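PDB 3FRM: uncharacterized conserved protein, which is of unknown function but contains a GNAT-type acetyltransferase domain, consistent with transfer of an acyl group from a coenzyme A thioester. Local coordinates for residues Ile129-His134 and His173-Ile178. Residues are numbered along the deposited sequence; the frame is centred on the assembly and turned at random.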
loop_
_atom_site.group_PDB
_atom_site.type_symbol
_atom_site.label_atom_id
_atom_site.label_comp_id
_atom_site.label_asym_id
_atom_site.label_seq_id
_atom_site.Cartn_x
_atom_site.Cartn_y
_atom_site.Cartn_z
ATOM N N ILE A 129 -28.933 4.075 9.432
ATOM C CA ILE A 129 -28.021 4.980 8.679
ATOM C C ILE A 129 -26.974 5.709 9.516
ATOM O O ILE A 129 -25.855 6.007 9.008
ATOM C CB ILE A 129 -28.786 6.041 7.815
ATOM C CG1 ILE A 129 -27.823 6.895 6.983
ATOM C CG2 ILE A 129 -29.579 6.996 8.676
ATOM C CD1 ILE A 129 -26.728 6.076 6.182
ATOM N N ASN A 130 -27.350 6.070 10.743
ATOM C CA ASN A 130 -26.459 6.773 11.667
ATOM C C ASN A 130 -25.319 5.868 12.172
ATOM O O ASN A 130 -24.220 6.369 12.470
ATOM C CB ASN A 130 -27.203 7.392 12.855
ATOM C CG ASN A 130 -27.840 8.761 12.530
ATOM O OD1 ASN A 130 -29.039 8.918 12.699
ATOM N ND2 ASN A 130 -27.048 9.743 12.058
ATOM N N ASP A 131 -25.568 4.558 12.282
ATOM C CA ASP A 131 -24.519 3.636 12.619
ATOM C C ASP A 131 -23.523 3.556 11.483
ATOM O O ASP A 131 -22.342 3.367 11.714
ATOM C CB ASP A 131 -25.069 2.212 12.865
ATOM C CG ASP A 131 -25.862 2.102 14.153
ATOM O OD1 ASP A 131 -26.734 1.206 14.192
ATOM O OD2 ASP A 131 -25.631 2.890 15.110
ATOM N N TYR A 132 -23.997 3.643 10.249
ATOM C CA TYR A 132 -23.105 3.603 9.119
ATOM C C TYR A 132 -22.182 4.843 9.214
ATOM O O TYR A 132 -20.955 4.742 9.188
ATOM C CB TYR A 132 -23.920 3.549 7.816
ATOM C CG TYR A 132 -23.123 3.801 6.573
ATOM C CD1 TYR A 132 -22.678 2.746 5.802
ATOM C CD2 TYR A 132 -22.834 5.122 6.137
ATOM C CE1 TYR A 132 -21.946 2.945 4.646
ATOM C CE2 TYR A 132 -22.062 5.360 4.925
ATOM C CZ TYR A 132 -21.621 4.226 4.204
ATOM O OH TYR A 132 -20.859 4.327 3.041
ATOM N N LEU A 133 -22.780 6.003 9.398
ATOM C CA LEU A 133 -21.994 7.249 9.428
ATOM C C LEU A 133 -21.057 7.305 10.611
ATOM O O LEU A 133 -19.949 7.839 10.527
ATOM C CB LEU A 133 -22.903 8.442 9.439
ATOM C CG LEU A 133 -23.687 8.555 8.147
ATOM C CD1 LEU A 133 -24.706 9.686 8.378
ATOM C CD2 LEU A 133 -22.727 8.831 6.963
ATOM N N HIS A 134 -21.488 6.684 11.689
ATOM C CA HIS A 134 -20.652 6.556 12.842
ATOM C C HIS A 134 -19.324 5.871 12.546
ATOM O O HIS A 134 -18.280 6.307 13.026
ATOM C CB HIS A 134 -21.392 5.795 13.931
ATOM C CG HIS A 134 -20.565 5.584 15.148
ATOM N ND1 HIS A 134 -19.938 4.384 15.419
ATOM C CD2 HIS A 134 -20.202 6.439 16.132
ATOM C CE1 HIS A 134 -19.245 4.501 16.537
ATOM N NE2 HIS A 134 -19.391 5.738 16.991
ATOM N N HIS A 173 -23.991 -5.698 18.965
ATOM C CA HIS A 173 -24.829 -4.454 18.761
ATOM C C HIS A 173 -24.062 -3.131 18.624
ATOM O O HIS A 173 -24.644 -2.057 18.724
ATOM C CB HIS A 173 -25.927 -4.281 19.837
ATOM C CG HIS A 173 -26.638 -5.548 20.154
ATOM N ND1 HIS A 173 -26.257 -6.365 21.194
ATOM C CD2 HIS A 173 -27.640 -6.191 19.516
ATOM C CE1 HIS A 173 -27.021 -7.444 21.208
ATOM N NE2 HIS A 173 -27.864 -7.363 20.195
ATOM N N GLN A 174 -22.763 -3.189 18.369
ATOM C CA GLN A 174 -22.009 -1.961 18.170
ATOM C C GLN A 174 -21.591 -1.907 16.680
ATOM O O GLN A 174 -21.046 -2.884 16.148
ATOM C CB GLN A 174 -20.835 -1.919 19.161
ATOM C CG GLN A 174 -19.773 -0.812 18.945
ATOM C CD GLN A 174 -18.399 -1.077 19.640
ATOM O OE1 GLN A 174 -17.441 -0.290 19.484
ATOM N NE2 GLN A 174 -18.311 -2.173 20.398
ATOM N N PRO A 175 -21.898 -0.791 15.984
ATOM C CA PRO A 175 -21.512 -0.796 14.572
ATOM C C PRO A 175 -19.986 -0.697 14.433
ATOM O O PRO A 175 -19.344 0.022 15.177
ATOM C CB PRO A 175 -22.200 0.429 14.013
ATOM C CG PRO A 175 -22.334 1.371 15.195
ATOM C CD PRO A 175 -22.442 0.509 16.426
ATOM N N VAL A 176 -19.431 -1.421 13.477
ATOM C CA VAL A 176 -18.017 -1.703 13.451
ATOM C C VAL A 176 -17.345 -1.759 12.028
ATOM O O VAL A 176 -16.144 -1.549 11.899
ATOM C CB VAL A 176 -17.823 -2.982 14.258
ATOM C CG1 VAL A 176 -16.951 -4.010 13.541
ATOM C CG2 VAL A 176 -17.365 -2.648 15.676
ATOM N N GLY A 177 -18.133 -2.020 10.982
ATOM C CA GLY A 177 -17.637 -2.196 9.596
ATOM C C GLY A 177 -18.622 -1.630 8.578
ATOM O O GLY A 177 -19.833 -1.730 8.764
ATOM N N ILE A 178 -18.137 -1.033 7.499
ATOM C CA ILE A 178 -19.062 -0.582 6.454
ATOM C C ILE A 178 -18.560 -0.884 5.037
ATOM O O ILE A 178 -17.354 -1.152 4.806
ATOM C CB ILE A 178 -19.480 0.954 6.623
ATOM C CG1 ILE A 178 -18.250 1.847 6.507
ATOM C CG2 ILE A 178 -20.230 1.196 7.985
ATOM C CD1 ILE A 178 -18.614 3.406 6.569
#
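Ile178 of strand 174-178 lies against the ring of Tyr132 on helix 129-134, the tightly packed, buried end of the contact. Ile178 CD1 sits over one face of the Tyr132 ring in a CH-pi contact, 4.0 Å from its centroid and 17° off the normal, while Ile178 CG2 reaches 3.6 Å from Tyr132 CD1. A beta-branched isoleucine suits the place because its two arms divide the work; both also rest on the carbonyl oxygen of Tyr132. With CG anti to the backbone N (chi1 167°), the tyrosine ring swings toward the strand, and its length carries OH to a hydrogen bond with Asp180.

Nearer the surface, Pro175 makes a second close-packed point. Its compact ring lies along Asp131, CB 3.6 Å from Asp131 CB; Asp131 OD2 also touches Pro175 CG, while OD1 turns to a hydrogen bond with Tyr170. The solvent side is looser: exposed His134, a polar ring suited to the surface, meets Pro175 CG obliquely through ND1 at 3.9 Å, which is covered there without a hydrogen-bond partner in the model.

The axes approach to 7.8 Å and cross at -65°. Val176 and Gly177 both face Ala169 in a classic beta bulge. A helix following the first strand of the domain and laid across a strand between 165-171 and 188-195 is consistent with the GNAT fold.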